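Local coordinates for protein galectin 2 (Gallus gallus, PDB 2YMZ) that probably binds carbohydrates, most likely beta-galactosides, as a prototype galectin built on a beta-sandwich, at residues F7-K12 with I32-K37; S39-H44 with D62-E67; I83-L88 with F92-P97. One frame throughout, in Å; residues are numbered along the deposited sequence.

Interaction 1 (F7-K12 with I32-K37)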
# COMPACT_ATOMS: atom_id res chain seq x y z
N PHE A 7 -7.66 1.85 -1.95
CA PHE A 7 -9.09 1.96 -2.22
C PHE A 7 -9.57 0.60 -2.76
O PHE A 7 -8.76 -0.27 -3.12
CB PHE A 7 -9.39 3.06 -3.23
CG PHE A 7 -8.86 4.41 -2.84
CD1 PHE A 7 -7.57 4.79 -3.21
CD2 PHE A 7 -9.64 5.28 -2.09
CE1 PHE A 7 -7.05 6.03 -2.82
CE2 PHE A 7 -9.12 6.54 -1.71
CZ PHE A 7 -7.85 6.92 -2.09
N ASN A 8 -10.87 0.35 -2.75
CA ASN A 8 -11.27 -0.92 -3.40
C ASN A 8 -10.63 -2.19 -2.83
O ASN A 8 -10.46 -3.22 -3.54
CB ASN A 8 -11.02 -0.82 -4.92
CG ASN A 8 -11.68 0.42 -5.53
OD1 ASN A 8 -11.03 1.31 -6.13
ND2 ASN A 8 -12.96 0.53 -5.28
N LEU A 9 -10.30 -2.17 -1.53
CA LEU A 9 -9.93 -3.41 -0.90
C LEU A 9 -11.30 -4.09 -0.99
O LEU A 9 -12.33 -3.50 -1.36
CB LEU A 9 -9.57 -3.25 0.58
CG LEU A 9 -8.32 -2.57 1.07
CD1 LEU A 9 -8.44 -2.31 2.56
CD2 LEU A 9 -7.14 -3.49 0.81
N ASP A 10 -11.32 -5.34 -0.72
CA ASP A 10 -12.58 -5.98 -0.80
C ASP A 10 -12.36 -6.86 0.37
O ASP A 10 -12.36 -8.08 0.24
CB ASP A 10 -12.65 -6.75 -2.16
CG ASP A 10 -13.84 -7.70 -2.24
OD1 ASP A 10 -14.78 -7.56 -1.46
OD2 ASP A 10 -13.82 -8.60 -3.09
N TRP A 11 -12.10 -6.24 1.54
CA TRP A 11 -11.71 -7.02 2.68
C TRP A 11 -12.93 -7.41 3.49
O TRP A 11 -13.71 -6.53 3.91
CB TRP A 11 -10.78 -6.21 3.61
CG TRP A 11 -9.94 -7.03 4.58
CD1 TRP A 11 -9.21 -8.14 4.30
CD2 TRP A 11 -9.66 -6.71 5.94
NE1 TRP A 11 -8.56 -8.57 5.39
CE2 TRP A 11 -8.80 -7.70 6.42
CE3 TRP A 11 -10.09 -5.68 6.80
CZ2 TRP A 11 -8.33 -7.71 7.73
CZ3 TRP A 11 -9.62 -5.69 8.13
CH2 TRP A 11 -8.75 -6.69 8.57
N LYS A 12 -13.09 -8.71 3.73
CA LYS A 12 -14.31 -9.23 4.35
C LYS A 12 -14.04 -10.02 5.59
O LYS A 12 -12.91 -10.43 5.94
CB LYS A 12 -15.06 -10.16 3.33
CG LYS A 12 -15.82 -9.40 2.23
CD LYS A 12 -16.84 -10.30 1.51
CE LYS A 12 -18.00 -9.52 0.91
NZ LYS A 12 -17.66 -8.85 -0.38
N ILE A 32 -3.63 3.55 11.84
CA ILE A 32 -4.00 2.62 10.74
C ILE A 32 -5.54 2.81 10.78
O ILE A 32 -6.22 2.55 11.82
CB ILE A 32 -3.65 1.19 11.14
CG1 ILE A 32 -2.13 1.00 11.10
CG2 ILE A 32 -4.28 0.17 10.18
CD1 ILE A 32 -1.62 -0.26 11.76
N ASN A 33 -6.09 3.24 9.63
CA ASN A 33 -7.54 3.55 9.51
C ASN A 33 -8.19 2.62 8.43
O ASN A 33 -7.72 2.60 7.33
CB ASN A 33 -7.68 4.96 9.05
CG ASN A 33 -7.23 5.95 10.17
OD1 ASN A 33 -7.62 5.77 11.28
ND2 ASN A 33 -6.46 6.93 9.84
N LEU A 34 -9.24 1.94 8.80
CA LEU A 34 -9.89 0.92 7.93
C LEU A 34 -11.37 1.30 7.87
O LEU A 34 -12.01 1.54 8.89
CB LEU A 34 -9.72 -0.44 8.51
CG LEU A 34 -8.27 -0.93 8.27
CD1 LEU A 34 -7.93 -1.98 9.32
CD2 LEU A 34 -8.11 -1.47 6.81
N GLY A 35 -11.89 1.43 6.65
CA GLY A 35 -13.34 1.69 6.60
C GLY A 35 -13.84 1.68 5.19
O GLY A 35 -13.39 0.91 4.38
N CYS A 36 -14.75 2.59 4.90
CA CYS A 36 -15.19 2.62 3.53
C CYS A 36 -14.76 3.83 2.75
O CYS A 36 -14.84 3.78 1.50
CB CYS A 36 -16.67 2.28 3.44
SG CYS A 36 -17.66 3.69 3.82
N LYS A 37 -14.24 4.88 3.43
CA LYS A 37 -13.61 6.02 2.81
C LYS A 37 -12.98 6.87 3.91
O LYS A 37 -13.06 6.49 5.08
CB LYS A 37 -14.68 6.84 2.02
CG LYS A 37 -15.79 7.35 2.92
CD LYS A 37 -16.78 8.19 2.08
CE LYS A 37 -17.68 7.33 1.23
NZ LYS A 37 -19.01 7.99 1.03
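Leu34 meets both Leu9 and Trp11, each through a different branch of its fork, and these two apolar touches make up the whole contact. Its CD1 lies 4.2 Å from CZ3 of Trp11, at the far end of the six-membered ring, and approaches the indole obliquely. Its CD2 lies 4.3 Å from CD1 of Leu9, so methyl meets methyl. The indole reaches that far because Trp11 carries its CG roughly anti to the backbone N (chi1 -160°), which carries the ring away from its own strand toward the other segment. Branched leucine suits the middle position, since one side chain can serve two neighbours, and the broad indole brings CZ3 into van der Waals reach of Leu34. Both distances are ordinary van der Waals spacings, and only about 100 Å² is buried between the two segments.

The arrangement belongs to the galectin beta-sandwich, a jelly-roll of two antiparallel sheets. The segments do not bond to one another, and the CA atoms of Trp11 and Gly35 are 9.7 Å apart, because strand 112-120 runs between them: Trp11 pairs through its backbone with Ile113, and Asn33 with Asn117. All three touching residues are buried, and all three also pack on Met17 of the opposite sheet, while Trp11 reaches Val85 there as well.

Polar groups lie at the margins of this apolar set. The indole NE1 of Trp11 is satisfied by weak hydrogen bonds to the backbone oxygens of Thr16 and Glu130, an acceptable fate for the one polar atom of a buried ring. On the outer side, Lys12 NZ forms a weak salt bridge of 3.3 Å with Asp10 OD1, a pairing suited to two exposed side chains.

Interaction 2 (S39-H44 with D62-E67)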
# COMPACT_ATOMS: atom_id res chain seq x y z
N SER A 39 -13.78 9.41 5.51
CA SER A 39 -14.70 9.99 6.49
C SER A 39 -15.58 8.97 7.21
O SER A 39 -16.38 9.29 8.07
CB SER A 39 -15.57 10.99 5.72
OG SER A 39 -16.24 10.29 4.70
N ASP A 40 -15.44 7.70 6.87
CA ASP A 40 -16.22 6.64 7.44
C ASP A 40 -15.29 5.46 7.77
O ASP A 40 -14.89 4.70 6.89
CB ASP A 40 -17.32 6.18 6.48
CG ASP A 40 -18.47 7.17 6.43
OD1 ASP A 40 -19.21 7.22 7.44
OD2 ASP A 40 -18.53 7.98 5.48
N LEU A 41 -14.92 5.30 9.04
CA LEU A 41 -13.96 4.28 9.46
C LEU A 41 -14.52 3.32 10.48
O LEU A 41 -15.14 3.74 11.47
CB LEU A 41 -12.72 4.99 10.13
CG LEU A 41 -11.98 6.00 9.22
CD1 LEU A 41 -10.85 6.72 10.00
CD2 LEU A 41 -11.37 5.27 8.00
N ALA A 42 -14.38 2.02 10.20
CA ALA A 42 -14.67 0.98 11.16
C ALA A 42 -13.65 0.93 12.29
O ALA A 42 -14.01 0.65 13.43
CB ALA A 42 -14.80 -0.36 10.46
N LEU A 43 -12.38 1.22 11.96
CA LEU A 43 -11.31 1.02 12.96
C LEU A 43 -10.30 2.13 12.71
O LEU A 43 -9.69 2.23 11.62
CB LEU A 43 -10.67 -0.37 12.86
CG LEU A 43 -9.43 -0.62 13.80
CD1 LEU A 43 -9.75 -0.32 15.27
CD2 LEU A 43 -8.82 -2.02 13.65
N HIS A 44 -10.08 2.97 13.73
CA HIS A 44 -8.94 3.86 13.71
C HIS A 44 -8.09 3.39 14.88
O HIS A 44 -8.55 3.42 16.04
CB HIS A 44 -9.49 5.31 13.92
CG HIS A 44 -8.51 6.37 14.42
ND1 HIS A 44 -7.65 7.05 13.59
CD2 HIS A 44 -8.35 6.92 15.67
CE1 HIS A 44 -6.98 7.96 14.30
NE2 HIS A 44 -7.44 7.93 15.55
N ASP A 62 -17.42 11.62 9.24
CA ASP A 62 -16.43 12.54 9.82
C ASP A 62 -16.73 12.98 11.28
O ASP A 62 -16.11 13.92 11.76
CB ASP A 62 -16.19 13.77 8.90
CG ASP A 62 -15.06 13.56 7.89
OD1 ASP A 62 -14.11 12.80 8.17
OD2 ASP A 62 -15.11 14.18 6.79
N ASN A 63 -17.67 12.30 11.96
CA ASN A 63 -17.88 12.37 13.44
C ASN A 63 -17.20 11.25 14.21
O ASN A 63 -17.59 10.08 14.09
CB ASN A 63 -19.36 12.27 13.80
CG ASN A 63 -20.15 13.45 13.28
OD1 ASN A 63 -19.59 14.54 13.13
ND2 ASN A 63 -21.42 13.23 12.95
N TRP A 64 -16.22 11.60 15.06
CA TRP A 64 -15.60 10.60 15.94
C TRP A 64 -16.56 10.10 17.01
O TRP A 64 -17.31 10.89 17.65
CB TRP A 64 -14.35 11.24 16.55
CG TRP A 64 -13.30 11.40 15.56
CD1 TRP A 64 -12.86 12.54 15.03
CD2 TRP A 64 -12.49 10.33 14.96
NE1 TRP A 64 -11.82 12.28 14.13
CE2 TRP A 64 -11.60 10.93 14.07
CE3 TRP A 64 -12.47 8.93 15.11
CZ2 TRP A 64 -10.68 10.19 13.28
CZ3 TRP A 64 -11.56 8.18 14.28
CH2 TRP A 64 -10.68 8.82 13.42
N GLN A 65 -16.55 8.79 17.25
CA GLN A 65 -17.41 8.15 18.24
C GLN A 65 -16.69 8.06 19.56
O GLN A 65 -15.76 8.82 19.79
CB GLN A 65 -17.88 6.76 17.73
CG GLN A 65 -18.43 6.90 16.33
CD GLN A 65 -19.81 7.45 16.36
OE1 GLN A 65 -20.74 6.78 16.83
NE2 GLN A 65 -19.97 8.67 15.85
N GLN A 66 -17.13 7.17 20.40
CA GLN A 66 -16.52 6.95 21.72
C GLN A 66 -15.28 6.05 21.62
O GLN A 66 -15.38 4.91 21.13
CB GLN A 66 -17.53 6.36 22.66
CG GLN A 66 -16.97 5.94 23.99
CD GLN A 66 -18.10 5.70 24.95
OE1 GLN A 66 -19.18 6.31 24.84
NE2 GLN A 66 -17.89 4.76 25.88
N GLU A 67 -14.12 6.55 22.10
CA GLU A 67 -12.86 5.79 21.96
C GLU A 67 -12.67 4.71 23.03
O GLU A 67 -13.27 4.76 24.15
CB GLU A 67 -11.66 6.79 21.84
CG GLU A 67 -11.01 7.12 23.23
CD GLU A 67 -11.85 7.91 24.16
OE1 GLU A 67 -13.01 8.35 23.83
OE2 GLU A 67 -11.32 8.14 25.27
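Ser39 opens the contact with its carbonyl oxygen, which accepts a hydrogen bond from Asp62 N at 2.8 Å. The donor lies in the carbonyl plane on a lone pair, and the N-H points almost straight at it (162°). The carboxylate of Asp62 leans on the same serine, OD1 lying 3.4 Å from Ser39 CB; the short serine side chain lies directly against the carboxylate. The next residue, Asp40, fastens the neighbouring turn, its OD1 accepting from the backbone N of Ser61.

Leu41 turns its CD1 to the far end of the indole, 4.0 Å from Trp64 CH2, an oblique apolar touch at the rim of the ring. Strand 53-60 runs between the two segments here: Leu41 pairs with Leu59 through the backbone, and Trp64 rests on Leu59 and Asn57. In galectins the sugar site lies on this sheet, and the histidine of the His-Phe-Asn-Pro-Arg signature and a tryptophan from a nearby strand help to form it; the positions of His44 and Trp64 are consistent with that role.

At Ala42 the strand turns a corner, Ala42 and Leu43 together facing Leu34 in a classic beta bulge. Beyond it, His44 throws its ring out anti to its backbone N (chi1 159°) and receives the edge of Trp64 on one face. CH2 of Trp64 comes within 3.4 Å of His44 CG, toward the rim of the imidazole, with the planes at 53° in an edge-to-face pair. Meanwhile His44 ND1 is hydrogen-bonded to Asn33 OD1, which probably limits rotation of the imidazole and helps to fix the face it turns to Trp64.

Interaction 3 (I83-L88 with F92-P97)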
# COMPACT_ATOMS: atom_id res chain seq x y z
N ILE A 83 2.20 -5.45 12.72
CA ILE A 83 0.83 -5.37 13.32
C ILE A 83 -0.10 -6.30 12.47
O ILE A 83 -0.10 -6.20 11.27
CB ILE A 83 0.37 -3.91 13.26
CG1 ILE A 83 1.27 -3.07 14.22
CG2 ILE A 83 -1.04 -3.78 13.78
CD1 ILE A 83 1.32 -1.56 14.05
N ILE A 84 -0.89 -7.15 13.11
CA ILE A 84 -1.79 -8.00 12.31
C ILE A 84 -3.22 -7.62 12.69
O ILE A 84 -3.48 -7.51 13.89
CB ILE A 84 -1.58 -9.45 12.69
CG1 ILE A 84 -0.17 -9.81 12.22
CG2 ILE A 84 -2.64 -10.32 11.96
CD1 ILE A 84 0.40 -11.14 12.65
N VAL A 85 -4.07 -7.33 11.71
CA VAL A 85 -5.48 -6.98 11.97
C VAL A 85 -6.31 -8.13 11.42
O VAL A 85 -6.04 -8.59 10.29
CB VAL A 85 -5.89 -5.74 11.23
CG1 VAL A 85 -7.30 -5.32 11.73
CG2 VAL A 85 -4.89 -4.56 11.52
N GLU A 86 -7.32 -8.56 12.18
CA GLU A 86 -8.26 -9.56 11.66
C GLU A 86 -9.67 -9.06 11.75
O GLU A 86 -10.02 -8.37 12.76
CB GLU A 86 -8.12 -10.76 12.49
CG GLU A 86 -6.92 -11.51 11.96
CD GLU A 86 -6.36 -12.43 12.96
OE1 GLU A 86 -6.91 -12.44 14.08
OE2 GLU A 86 -5.36 -13.12 12.61
N PHE A 87 -10.43 -9.32 10.67
CA PHE A 87 -11.79 -8.86 10.53
C PHE A 87 -12.63 -10.05 11.01
O PHE A 87 -12.74 -11.08 10.29
CB PHE A 87 -12.03 -8.49 9.06
CG PHE A 87 -13.37 -7.85 8.77
CD1 PHE A 87 -14.44 -7.94 9.68
CD2 PHE A 87 -13.58 -7.26 7.54
CE1 PHE A 87 -15.66 -7.38 9.40
CE2 PHE A 87 -14.82 -6.65 7.25
CZ PHE A 87 -15.86 -6.75 8.17
N LEU A 88 -13.10 -9.99 12.25
CA LEU A 88 -13.75 -11.16 12.82
C LEU A 88 -15.26 -10.92 13.03
O LEU A 88 -15.74 -10.93 14.16
CB LEU A 88 -13.02 -11.62 14.08
CG LEU A 88 -11.57 -12.05 13.89
CD1 LEU A 88 -11.02 -12.47 15.21
CD2 LEU A 88 -11.43 -13.20 12.91
N PHE A 92 -13.07 -6.39 15.38
CA PHE A 92 -11.69 -6.40 14.85
C PHE A 92 -10.74 -6.82 15.94
O PHE A 92 -10.88 -6.46 17.14
CB PHE A 92 -11.37 -5.02 14.30
CG PHE A 92 -12.30 -4.60 13.21
CD1 PHE A 92 -12.15 -5.10 11.89
CD2 PHE A 92 -13.37 -3.79 13.48
CE1 PHE A 92 -13.04 -4.73 10.90
CE2 PHE A 92 -14.26 -3.41 12.50
CZ PHE A 92 -14.10 -3.89 11.19
N LEU A 93 -9.72 -7.57 15.56
CA LEU A 93 -8.80 -7.94 16.54
C LEU A 93 -7.44 -7.47 15.98
O LEU A 93 -7.11 -7.81 14.84
CB LEU A 93 -8.87 -9.45 16.68
CG LEU A 93 -7.96 -10.13 17.69
CD1 LEU A 93 -8.59 -10.07 19.08
CD2 LEU A 93 -7.80 -11.59 17.28
N VAL A 94 -6.64 -6.77 16.79
CA VAL A 94 -5.31 -6.32 16.37
C VAL A 94 -4.28 -7.07 17.21
O VAL A 94 -4.21 -6.91 18.46
CB VAL A 94 -5.13 -4.79 16.48
CG1 VAL A 94 -3.76 -4.40 15.84
CG2 VAL A 94 -6.25 -4.04 15.74
N LYS A 95 -3.43 -7.86 16.56
CA LYS A 95 -2.39 -8.57 17.35
C LYS A 95 -1.08 -7.82 17.31
O LYS A 95 -0.58 -7.41 16.24
CB LYS A 95 -2.11 -9.96 16.78
CG LYS A 95 -3.32 -10.83 16.71
CD LYS A 95 -2.84 -12.22 16.25
CE LYS A 95 -4.04 -13.01 15.77
NZ LYS A 95 -3.53 -14.25 15.07
N LEU A 96 -0.53 -7.59 18.49
CA LEU A 96 0.68 -6.77 18.59
C LEU A 96 1.90 -7.70 18.70
O LEU A 96 1.77 -8.89 19.03
CB LEU A 96 0.59 -5.86 19.81
CG LEU A 96 -0.66 -5.00 20.08
CD1 LEU A 96 -0.61 -4.16 21.36
CD2 LEU A 96 -0.94 -4.14 18.87
N PRO A 97 3.09 -7.14 18.48
CA PRO A 97 4.34 -7.97 18.49
C PRO A 97 4.53 -8.78 19.77
O PRO A 97 4.92 -9.98 19.70
CB PRO A 97 5.42 -6.92 18.40
CG PRO A 97 4.77 -5.81 17.56
CD PRO A 97 3.34 -5.76 18.06
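Ile83 and Val94 touch most closely on the buried face of this hairpin, Ile83 CG2 lying 3.5 Å from Val94 CG1, a little tighter than usual for two methyl groups. Beta-branched residues suit an extended backbone and present methyls to the neighbouring strand. On the same face Val85 stands opposite Val94 in a non-hydrogen-bonded pair, and further along Phe87 faces Phe92. CE1 of Phe92 rests over one face of the Phe87 ring, 3.7 Å from Phe87 CD1, and the planes are inclined at 40°, neither stacked nor edge-to-face. The two side chains lie side by side, pointing the same way toward the sandwich interior.

The other face, bearing Ile84, Glu86, Leu93 and Lys95, is looser and partly exposed. Here Lys95 stretches out fully extended beyond CG and sets NZ 3.3 Å from Glu86 OE2, a weak salt bridge lying diagonally across the two strands. CE of Lys95 and CD2 of Leu93 lie against the carboxylate, Leu93 CD2 3.4 Å from Glu86 OE1. Long chains suit this partly exposed face, their carbons lying over the sheet while their charged ends pair.

Between the faces, the backbones hold the antiparallel register through two hydrogen-bonded pairs. Lys95 N gives the shortest bond, 2.7 Å to Ile84 O, while Glu86 N reaches Leu93 O at 2.8 Å.

Strand 80-88 continues the sheet to strand 16-23, Val85 bonding to Met17, and strand 91-95 continues it to strand 101-105 through Phe92 and Phe104. Across the sandwich, strand 40-48 covers the buried face, with Ala42 and Leu43 on Phe92, and Leu43 and Phe45 on Val94.

From the N terminus the three contacts follow in series; none nests within or crosses another. Interaction 1 closes the excursion from 12 to 32, which includes strand 16-23 of the opposite sheet. Interaction 2 closes that from 44 to 62, holding strand 53-60, and interaction 3 closes the short turn of a hairpin. Interactions 1 and 2 share one sheet: strands 30-34 and 40-48 are neighbours, with Leu34 N 2.9 Å from Leu43 O. Interaction 3 lies in the facing sheet and meets both, Ile32 CD1 packing against Ile83 CD1, and Leu43 CD2 against Val85 CG1, so the three join both layers of the sandwich.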